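Local structure of CRISPR-associated endoribonuclease Cas6 1 (Methanocaldococcus jannaschii DSM 2661, 5YI6) at residues M5-I19 with N108-P120. The protein is an RNA-binding endoribonuclease of the Cas6 family that probably processes CRISPR transcripts into crRNA for defence against mobile genetic elements. Numbering follows the deposited sequence.
Sequences MRIELELQTDNFTVI and NVEFFVRKAKILP. With PO4 (phosphate ion), chain G.
Strands 5-12 and 109-118 pair antiparallel in the sheet of a ferredoxin-like (RAMP) domain, with Glu8 and Lys117 joined by two backbone bonds: Glu8 N to Lys117 O (2.9 Å) and Lys117 N to Glu8 O (2.8 Å). A classic beta bulge interrupts the register, for Arg114 and Lys115 both stand opposite Glu10. Glu10 O accepts Arg114 N and Glu10 N donates to Lys115 O, so the pairing resumes with Leu11 beside Val113. Strand 78-85 continues the sheet on the other edge of strand 5-12.

The side chains of Ile7, Leu9, Leu11, Val113 and Ala116 lie on the apolar face, where helix 88-101 packs on Ile7 and Ala116; branched aliphatics fill this face well. Leu9 CD2 fits between Val113 CG1 (3.8 Å) and Ala116 CB, the small alanine admitting the branched chain. Further along, the flat Phe111 ring offers both faces: Leu11 CD1 stands over one in a CH-pi contact (4.2 Å from CD1 to the ring centroid), Val109 CG1 over the opposite. Ile19 CD1 touches Phe111 CZ, bringing the strand beyond the turn into the same cluster. With chi1 at -172°, the Thr13 hydroxyl swings away from its own N, and OG1 donates to the backbone Glu110 O (2.7 Å) from above the carbonyl plane.

The other face is mostly polar, and charged around Glu8, Glu10 and Lys117. Lys117, long and straight, reaches a phosphate ion, probably from the crystallisation liquor (NZ to O3 3.0 Å), and shares a water with Glu8 OE2. Arg63 both bridges to Glu8 OE2 and binds the phosphate. Glu10 OE2 lies 3.0 Å from phosphate O2, and Glu8 OE1 2.6 Å from O1, so close that carboxyl or phosphate probably carries a proton and donates it. Lys117 and Arg63 probably offset part of the negative charge of both carboxylates and the phosphate.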
ATOM      1  N   MET A   5      11.967   5.688   1.706  1.00 19.72           N
ATOM      2  CA  MET A   5      11.934   5.216   3.077  1.00 18.38           C
ATOM      3  C   MET A   5      10.711   4.330   3.259  1.00 21.44           C
ATOM      4  O   MET A   5       9.629   4.629   2.728  1.00 15.84           O
ATOM      5  CB  MET A   5      11.898   6.370   4.084  1.00 19.55           C
ATOM      6  CG  MET A   5      12.031   5.906   5.528  1.00 25.65           C
ATOM      7  SD  MET A   5      12.192   7.376   6.555  1.00 27.21           S
ATOM      8  CE  MET A   5      12.552   6.579   8.135  1.00 23.59           C
ATOM      9  N   ARG A   6      10.919   3.228   3.979  1.00 19.96           N
ATOM     10  CA  ARG A   6       9.854   2.329   4.406  1.00 15.14           C
ATOM     11  C   ARG A   6       9.896   2.203   5.925  1.00 11.97           C
ATOM     12  O   ARG A   6      10.976   2.042   6.508  1.00 15.28           O
ATOM     13  CB  ARG A   6       9.996   0.937   3.770  1.00 14.31           C
ATOM     14  CG  ARG A   6       8.959  -0.077   4.329  1.00 14.58           C
ATOM     15  CD  ARG A   6       9.043  -1.446   3.626  1.00 16.83           C
ATOM     16  NE  ARG A   6       8.703  -1.300   2.196  1.00 15.82           N
ATOM     17  CZ  ARG A   6       8.076  -2.233   1.481  1.00 17.95           C
ATOM     18  NH1 ARG A   6       7.735  -3.396   2.044  1.00 15.40           N
ATOM     19  NH2 ARG A   6       7.775  -2.011   0.195  1.00 16.30           N
ATOM     20  N   ILE A   7       8.724   2.269   6.570  1.00 15.61           N
ATOM     21  CA  ILE A   7       8.648   2.067   8.009  1.00 15.19           C
ATOM     22  C   ILE A   7       7.577   1.029   8.319  1.00 15.20           C
ATOM     23  O   ILE A   7       6.617   0.813   7.570  1.00 12.88           O
ATOM     24  CB  ILE A   7       8.387   3.362   8.817  1.00 19.46           C
ATOM     25  CG1 ILE A   7       7.070   3.997   8.435  1.00 19.67           C
ATOM     26  CG2 ILE A   7       9.546   4.420   8.618  1.00 16.61           C
ATOM     27  CD1 ILE A   7       5.903   3.623   9.304  1.00 24.44           C
ATOM     28  N   GLU A   8       7.800   0.351   9.411  1.00 12.76           N
ATOM     29  CA  GLU A   8       6.834  -0.538  10.040  1.00 12.71           C
ATOM     30  C   GLU A   8       6.294   0.144  11.295  1.00 16.59           C
ATOM     31  O   GLU A   8       7.018   0.292  12.287  1.00 18.22           O
ATOM     32  CB  GLU A   8       7.540  -1.845  10.374  1.00 13.14           C
ATOM     33  CG  GLU A   8       6.645  -2.790  11.225  1.00 20.12           C
ATOM     34  CD  GLU A   8       7.450  -3.936  11.780  1.00 26.74           C
ATOM     35  OE1 GLU A   8       7.880  -3.870  12.957  1.00 23.46           O
ATOM     36  OE2 GLU A   8       7.657  -4.899  11.026  1.00 23.71           O
ATOM     37  N   LEU A   9       5.020   0.526  11.286  1.00 14.35           N
ATOM     38  CA  LEU A   9       4.398   1.080  12.473  1.00 14.99           C
ATOM     39  C   LEU A   9       3.956  -0.071  13.343  1.00 18.03           C
ATOM     40  O   LEU A   9       3.158  -0.905  12.893  1.00 19.76           O
ATOM     41  CB  LEU A   9       3.161   1.926  12.196  1.00 22.04           C
ATOM     42  CG  LEU A   9       3.127   3.362  11.791  1.00 37.16           C
ATOM     43  CD1 LEU A   9       1.639   3.806  11.898  1.00 27.90           C
ATOM     44  CD2 LEU A   9       4.041   4.125  12.748  1.00 29.37           C
ATOM     45  N   GLU A  10       4.446  -0.085  14.585  1.00 16.56           N
ATOM     46  CA  GLU A  10       4.079  -1.118  15.544  1.00 16.20           C
ATOM     47  C   GLU A  10       2.873  -0.627  16.325  1.00 19.00           C
ATOM     48  O   GLU A  10       2.969   0.371  17.048  1.00 20.42           O
ATOM     49  CB  GLU A  10       5.273  -1.390  16.476  1.00 18.61           C
ATOM     50  CG  GLU A  10       6.537  -1.708  15.665  1.00 26.95           C
ATOM     51  CD  GLU A  10       7.754  -2.079  16.527  1.00 32.50           C
ATOM     52  OE1 GLU A  10       7.666  -2.036  17.767  1.00 40.48           O
ATOM     53  OE2 GLU A  10       8.798  -2.396  15.942  1.00 40.42           O
ATOM     54  N   LEU A  11       1.745  -1.313  16.175  1.00 15.29           N
ATOM     55  CA  LEU A  11       0.485  -0.906  16.761  1.00 13.67           C
ATOM     56  C   LEU A  11       0.100  -1.875  17.871  1.00 16.32           C
ATOM     57  O   LEU A  11       0.429  -3.063  17.807  1.00 18.21           O
ATOM     58  CB  LEU A  11      -0.635  -0.879  15.705  1.00 14.67           C
ATOM     59  CG  LEU A  11      -0.352  -0.026  14.459  1.00 16.27           C
ATOM     60  CD1 LEU A  11      -1.472  -0.200  13.408  1.00 16.49           C
ATOM     61  CD2 LEU A  11      -0.264   1.425  14.870  1.00 16.00           C
ATOM     62  N   GLN A  12      -0.665  -1.378  18.841  1.00 17.20           N
ATOM     63  CA  GLN A  12      -1.080  -2.226  19.967  1.00 18.88           C
ATOM     64  C   GLN A  12      -2.521  -1.906  20.307  1.00 19.60           C
ATOM     65  O   GLN A  12      -2.845  -0.739  20.566  1.00 19.68           O
ATOM     66  CB  GLN A  12      -0.173  -1.980  21.188  1.00 16.68           C
ATOM     67  CG  GLN A  12      -0.600  -2.747  22.446  1.00 25.22           C
ATOM     68  CD  GLN A  12      -0.064  -4.152  22.446  1.00 34.58           C
ATOM     69  OE1 GLN A  12       1.139  -4.346  22.562  1.00 35.85           O
ATOM     70  NE2 GLN A  12      -0.947  -5.144  22.335  1.00 40.46           N
ATOM     71  N   THR A  13      -3.381  -2.922  20.291  1.00 17.71           N
ATOM     72  CA  THR A  13      -4.759  -2.793  20.769  1.00 17.98           C
ATOM     73  C   THR A  13      -4.981  -3.855  21.857  1.00 19.06           C
ATOM     74  O   THR A  13      -4.029  -4.466  22.340  1.00 20.52           O
ATOM     75  CB  THR A  13      -5.756  -2.914  19.619  1.00 19.58           C
ATOM     76  OG1 THR A  13      -7.072  -2.596  20.095  1.00 22.20           O
ATOM     77  CG2 THR A  13      -5.758  -4.330  19.009  1.00 17.36           C
ATOM     78  N   ASP A  14      -6.231  -4.054  22.267  1.00 18.90           N
ATOM     79  CA  ASP A  14      -6.483  -5.050  23.322  1.00 22.41           C
ATOM     80  C   ASP A  14      -6.153  -6.466  22.868  1.00 24.57           C
ATOM     81  O   ASP A  14      -6.362  -6.834  21.714  1.00 19.48           O
ATOM     82  CB  ASP A  14      -7.937  -5.005  23.769  1.00 21.04           C
ATOM     83  CG  ASP A  14      -8.294  -3.681  24.391  1.00 37.32           C
ATOM     84  OD1 ASP A  14      -7.436  -3.095  25.086  1.00 34.93           O
ATOM     85  OD2 ASP A  14      -9.417  -3.215  24.161  1.00 43.63           O
ATOM     86  N   ASN A  15      -5.661  -7.291  23.808  1.00 20.41           N
ATOM     87  CA  ASN A  15      -5.522  -8.711  23.503  1.00 22.51           C
ATOM     88  C   ASN A  15      -6.842  -9.281  22.987  1.00 21.41           C
ATOM     89  O   ASN A  15      -7.933  -8.855  23.393  1.00 20.80           O
ATOM     90  CB  ASN A  15      -5.104  -9.506  24.754  1.00 24.19           C
ATOM     91  CG  ASN A  15      -3.744  -9.101  25.276  1.00 29.06           C
ATOM     92  OD1 ASN A  15      -2.927  -8.590  24.536  1.00 27.38           O
ATOM     93  ND2 ASN A  15      -3.504  -9.322  26.569  1.00 29.71           N
ATOM     94  N   PHE A  16      -6.719 -10.256  22.077  1.00 18.78           N
ATOM     95  CA  PHE A  16      -7.801 -11.045  21.486  1.00 18.91           C
ATOM     96  C   PHE A  16      -8.671 -10.236  20.546  1.00 27.85           C
ATOM     97  O   PHE A  16      -9.788 -10.631  20.257  1.00 24.44           O
ATOM     98  CB  PHE A  16      -8.688 -11.726  22.556  1.00 23.60           C
ATOM     99  CG  PHE A  16      -7.892 -12.424  23.638  1.00 25.26           C
ATOM    100  CD1 PHE A  16      -7.078 -13.516  23.325  1.00 26.68           C
ATOM    101  CD2 PHE A  16      -7.902 -11.953  24.946  1.00 22.67           C
ATOM    102  CE1 PHE A  16      -6.324 -14.163  24.314  1.00 24.54           C
ATOM    103  CE2 PHE A  16      -7.132 -12.581  25.942  1.00 27.24           C
ATOM    104  CZ  PHE A  16      -6.355 -13.693  25.624  1.00 24.95           C
ATOM    105  N   THR A  17      -8.205  -9.103  20.057  1.00 22.07           N
ATOM    106  CA  THR A  17      -9.071  -8.277  19.199  1.00 18.26           C
ATOM    107  C   THR A  17      -9.149  -8.855  17.790  1.00 16.43           C
ATOM    108  O   THR A  17      -8.142  -9.276  17.233  1.00 20.57           O
ATOM    109  CB  THR A  17      -8.535  -6.833  19.115  1.00 21.32           C
ATOM    110  OG1 THR A  17      -8.574  -6.231  20.413  1.00 23.17           O
ATOM    111  CG2 THR A  17      -9.362  -5.987  18.143  1.00 21.84           C
ATOM    112  N   VAL A  18     -10.333  -8.813  17.175  1.00 17.66           N
ATOM    113  CA  VAL A  18     -10.491  -9.264  15.787  1.00 21.46           C
ATOM    114  C   VAL A  18     -10.367  -8.064  14.855  1.00 21.70           C
ATOM    115  O   VAL A  18     -11.034  -7.045  15.061  1.00 21.57           O
ATOM    116  CB  VAL A  18     -11.837  -9.972  15.564  1.00 25.05           C
ATOM    117  CG1 VAL A  18     -12.010 -10.288  14.066  1.00 24.65           C
ATOM    118  CG2 VAL A  18     -11.920 -11.253  16.402  1.00 26.86           C
ATOM    119  N   ILE A  19      -9.472  -8.151  13.872  1.00 19.78           N
ATOM    120  CA  ILE A  19      -9.379  -7.159  12.807  1.00 19.08           C
ATOM    121  C   ILE A  19     -10.216  -7.681  11.635  1.00 17.13           C
ATOM    122  O   ILE A  19      -9.827  -8.689  11.022  1.00 19.35           O
ATOM    123  CB  ILE A  19      -7.926  -6.907  12.382  1.00 19.56           C
ATOM    124  CG1 ILE A  19      -7.032  -6.556  13.601  1.00 24.83           C
ATOM    125  CG2 ILE A  19      -7.857  -5.857  11.212  1.00 16.77           C
ATOM    126  CD1 ILE A  19      -7.582  -5.526  14.531  1.00 32.18           C
ATOM    127  N   ASN A 108     -13.780   0.024  14.284  1.00 26.62           N
ATOM    128  CA  ASN A 108     -14.074   0.002  15.710  1.00 30.22           C
ATOM    129  C   ASN A 108     -12.868  -0.381  16.561  1.00 28.89           C
ATOM    130  O   ASN A 108     -13.018  -0.595  17.768  1.00 30.33           O
ATOM    131  CB  ASN A 108     -15.232  -0.963  15.997  1.00 35.99           C
ATOM    132  CG  ASN A 108     -16.541  -0.491  15.404  1.00 46.01           C
ATOM    133  OD1 ASN A 108     -16.846   0.703  15.417  1.00 46.89           O
ATOM    134  ND2 ASN A 108     -17.309  -1.420  14.849  1.00 53.33           N
ATOM    135  N   VAL A 109     -11.689  -0.536  15.963  1.00 19.80           N
ATOM    136  CA  VAL A 109     -10.509  -0.973  16.707  1.00 18.71           C
ATOM    137  C   VAL A 109      -9.621   0.228  16.962  1.00 22.66           C
ATOM    138  O   VAL A 109      -9.237   0.926  16.022  1.00 22.43           O
ATOM    139  CB  VAL A 109      -9.725  -2.062  15.948  1.00 16.81           C
ATOM    140  CG1 VAL A 109      -8.450  -2.402  16.731  1.00 20.03           C
ATOM    141  CG2 VAL A 109     -10.623  -3.302  15.654  1.00 22.17           C
ATOM    142  N   GLU A 110      -9.260   0.447  18.216  1.00 20.06           N
ATOM    143  CA  GLU A 110      -8.367   1.521  18.614  1.00 21.07           C
ATOM    144  C   GLU A 110      -6.962   0.974  18.872  1.00 22.81           C
ATOM    145  O   GLU A 110      -6.785   0.077  19.707  1.00 23.20           O
ATOM    146  CB  GLU A 110      -8.902   2.192  19.882  1.00 24.34           C
ATOM    147  CG  GLU A 110      -8.147   3.420  20.281  1.00 37.39           C
ATOM    148  CD  GLU A 110      -8.553   4.605  19.430  1.00 49.14           C
ATOM    149  OE1 GLU A 110      -9.700   4.601  18.922  1.00 46.09           O
ATOM    150  OE2 GLU A 110      -7.721   5.517  19.246  1.00 58.30           O
ATOM    151  N   PHE A 111      -5.960   1.519  18.177  1.00 18.25           N
ATOM    152  CA  PHE A 111      -4.560   1.153  18.370  1.00 18.94           C
ATOM    153  C   PHE A 111      -3.784   2.268  19.052  1.00 20.77           C
ATOM    154  O   PHE A 111      -4.000   3.453  18.778  1.00 21.09           O
ATOM    155  CB  PHE A 111      -3.871   0.872  17.018  1.00 18.49           C
ATOM    156  CG  PHE A 111      -4.440  -0.269  16.281  1.00 19.13           C
ATOM    157  CD1 PHE A 111      -4.043  -1.569  16.580  1.00 17.97           C
ATOM    158  CD2 PHE A 111      -5.327  -0.054  15.226  1.00 18.54           C
ATOM    159  CE1 PHE A 111      -4.551  -2.648  15.879  1.00 20.00           C
ATOM    160  CE2 PHE A 111      -5.846  -1.126  14.517  1.00 21.38           C
ATOM    161  CZ  PHE A 111      -5.459  -2.432  14.823  1.00 17.49           C
ATOM    162  N   PHE A 112      -2.833   1.886  19.895  1.00 19.30           N
ATOM    163  CA  PHE A 112      -1.742   2.768  20.261  1.00 20.60           C
ATOM    164  C   PHE A 112      -0.632   2.622  19.234  1.00 18.22           C
ATOM    165  O   PHE A 112      -0.312   1.510  18.814  1.00 19.36           O
ATOM    166  CB  PHE A 112      -1.187   2.416  21.645  1.00 23.89           C
ATOM    167  CG  PHE A 112      -2.151   2.668  22.767  1.00 29.53           C
ATOM    168  CD1 PHE A 112      -2.241   3.921  23.352  1.00 37.91           C
ATOM    169  CD2 PHE A 112      -2.968   1.652  23.243  1.00 36.68           C
ATOM    170  CE1 PHE A 112      -3.130   4.157  24.397  1.00 41.87           C
ATOM    171  CE2 PHE A 112      -3.860   1.889  24.279  1.00 44.79           C
ATOM    172  CZ  PHE A 112      -3.936   3.144  24.856  1.00 39.41           C
ATOM    173  N   VAL A 113      -0.058   3.750  18.815  1.00 16.09           N
ATOM    174  CA  VAL A 113       1.086   3.770  17.899  1.00 15.91           C
ATOM    175  C   VAL A 113       2.346   3.793  18.761  1.00 20.95           C
ATOM    176  O   VAL A 113       2.704   4.830  19.303  1.00 21.08           O
ATOM    177  CB  VAL A 113       1.038   4.982  16.955  1.00 17.09           C
ATOM    178  CG1 VAL A 113       2.247   4.921  15.979  1.00 17.30           C
ATOM    179  CG2 VAL A 113      -0.305   5.025  16.198  1.00 17.17           C
ATOM    180  N   ARG A 114       3.039   2.650  18.857  1.00 15.77           N
ATOM    181  CA  ARG A 114       4.127   2.476  19.819  1.00 18.91           C
ATOM    182  C   ARG A 114       5.467   2.996  19.300  1.00 22.55           C
ATOM    183  O   ARG A 114       6.174   3.701  20.015  1.00 18.23           O
ATOM    184  CB  ARG A 114       4.255   0.991  20.183  1.00 19.44           C
ATOM    185  CG  ARG A 114       3.009   0.450  20.917  1.00 22.21           C
ATOM    186  CD  ARG A 114       2.758   1.211  22.217  1.00 37.81           C
ATOM    187  NE  ARG A 114       1.797   0.513  23.080  1.00 45.50           N
ATOM    188  CZ  ARG A 114       1.121   1.083  24.075  1.00 49.17           C
ATOM    189  NH1 ARG A 114       1.303   2.377  24.351  1.00 41.90           N
ATOM    190  NH2 ARG A 114       0.257   0.361  24.791  1.00 49.19           N
ATOM    191  N   LYS A 115       5.870   2.583  18.100  1.00 19.95           N
ATOM    192  CA  LYS A 115       7.200   2.838  17.537  1.00 18.67           C
ATOM    193  C   LYS A 115       7.098   2.748  16.020  1.00 16.34           C
ATOM    194  O   LYS A 115       6.168   2.136  15.483  1.00 18.72           O
ATOM    195  CB  LYS A 115       8.238   1.803  17.994  1.00 22.37           C
ATOM    196  CG  LYS A 115       8.318   1.518  19.463  1.00 34.44           C
ATOM    197  CD  LYS A 115       9.411   0.518  19.746  1.00 29.50           C
ATOM    198  CE  LYS A 115       9.460   0.201  21.260  1.00 29.35           C
ATOM    199  NZ  LYS A 115      10.514  -0.764  21.555  1.00 33.03           N
ATOM    200  N   ALA A 116       8.103   3.283  15.330  1.00 17.99           N
ATOM    201  CA  ALA A 116       8.180   3.112  13.885  1.00 16.18           C
ATOM    202  C   ALA A 116       9.548   2.538  13.559  1.00 17.13           C
ATOM    203  O   ALA A 116      10.567   3.236  13.682  1.00 18.00           O
ATOM    204  CB  ALA A 116       7.969   4.456  13.152  1.00 15.60           C
ATOM    205  N   LYS A 117       9.563   1.309  13.044  1.00 15.68           N
ATOM    206  CA  LYS A 117      10.803   0.612  12.746  1.00 11.69           C
ATOM    207  C   LYS A 117      11.239   0.957  11.324  1.00 15.66           C
ATOM    208  O   LYS A 117      10.433   0.905  10.387  1.00 15.88           O
ATOM    209  CB  LYS A 117      10.596  -0.898  12.913  1.00 13.54           C
ATOM    210  CG  LYS A 117      11.812  -1.739  12.509  1.00 15.87           C
ATOM    211  CD  LYS A 117      11.469  -3.219  12.561  1.00 20.13           C
ATOM    212  CE  LYS A 117      12.623  -4.088  12.073  1.00 25.23           C
ATOM    213  NZ  LYS A 117      12.228  -5.556  12.126  1.00 25.74           N
ATOM    214  N   ILE A 118      12.498   1.336  11.169  1.00 14.87           N
ATOM    215  CA  ILE A 118      13.019   1.700   9.849  1.00 17.96           C
ATOM    216  C   ILE A 118      13.392   0.441   9.078  1.00 20.54           C
ATOM    217  O   ILE A 118      14.104  -0.422   9.598  1.00 20.22           O
ATOM    218  CB  ILE A 118      14.238   2.619   9.994  1.00 17.94           C
ATOM    219  CG1 ILE A 118      13.841   3.921  10.700  1.00 18.64           C
ATOM    220  CG2 ILE A 118      14.915   2.868   8.595  1.00 21.20           C
ATOM    221  CD1 ILE A 118      15.069   4.691  11.230  1.00 23.60           C
ATOM    222  N   LEU A 119      12.924   0.328   7.829  1.00 19.17           N
ATOM    223  CA  LEU A 119      13.188  -0.852   7.002  1.00 17.34           C
ATOM    224  C   LEU A 119      14.012  -0.413   5.801  1.00 20.74           C
ATOM    225  O   LEU A 119      13.450   0.080   4.798  1.00 18.87           O
ATOM    226  CB  LEU A 119      11.884  -1.519   6.555  1.00 18.96           C
ATOM    227  CG  LEU A 119      11.039  -1.998   7.747  1.00 21.38           C
ATOM    228  CD1 LEU A 119       9.675  -2.533   7.310  1.00 16.93           C
ATOM    229  CD2 LEU A 119      11.786  -3.086   8.490  1.00 29.94           C
ATOM    230  N   PRO A 120      15.320  -0.638   5.823  1.00 22.84           N
ATOM    231  CA  PRO A 120      16.145  -0.294   4.665  1.00 22.70           C
ATOM    232  C   PRO A 120      15.729  -1.106   3.452  1.00 19.82           C
ATOM    233  O   PRO A 120      15.339  -2.276   3.553  1.00 19.45           O
ATOM    234  CB  PRO A 120      17.565  -0.670   5.115  1.00 29.42           C
ATOM    235  CG  PRO A 120      17.526  -0.571   6.619  1.00 26.01           C
ATOM    236  CD  PRO A 120      16.133  -1.044   6.994  1.00 24.51           C
TER
HETATM  237  P   PO4 G 303       9.806  -6.154  15.078  1.00 26.75           P
HETATM  238  O1  PO4 G 303       9.192  -5.966  13.711  1.00 27.28           O
HETATM  239  O2  PO4 G 303       9.158  -5.345  16.140  1.00 29.77           O
HETATM  240  O3  PO4 G 303      11.269  -5.846  15.004  1.00 29.61           O
HETATM  241  O4  PO4 G 303       9.582  -7.609  15.464  1.00 26.75           O
HETATM  242  O   HOH W   1      13.678   2.491   4.026  1.00 21.33           O
HETATM  243  O   HOH W   2      10.151  -6.204  10.346  1.00 30.02           O
HETATM  244  O   HOH W   3     -10.156  -1.197  20.395  1.00 26.99           O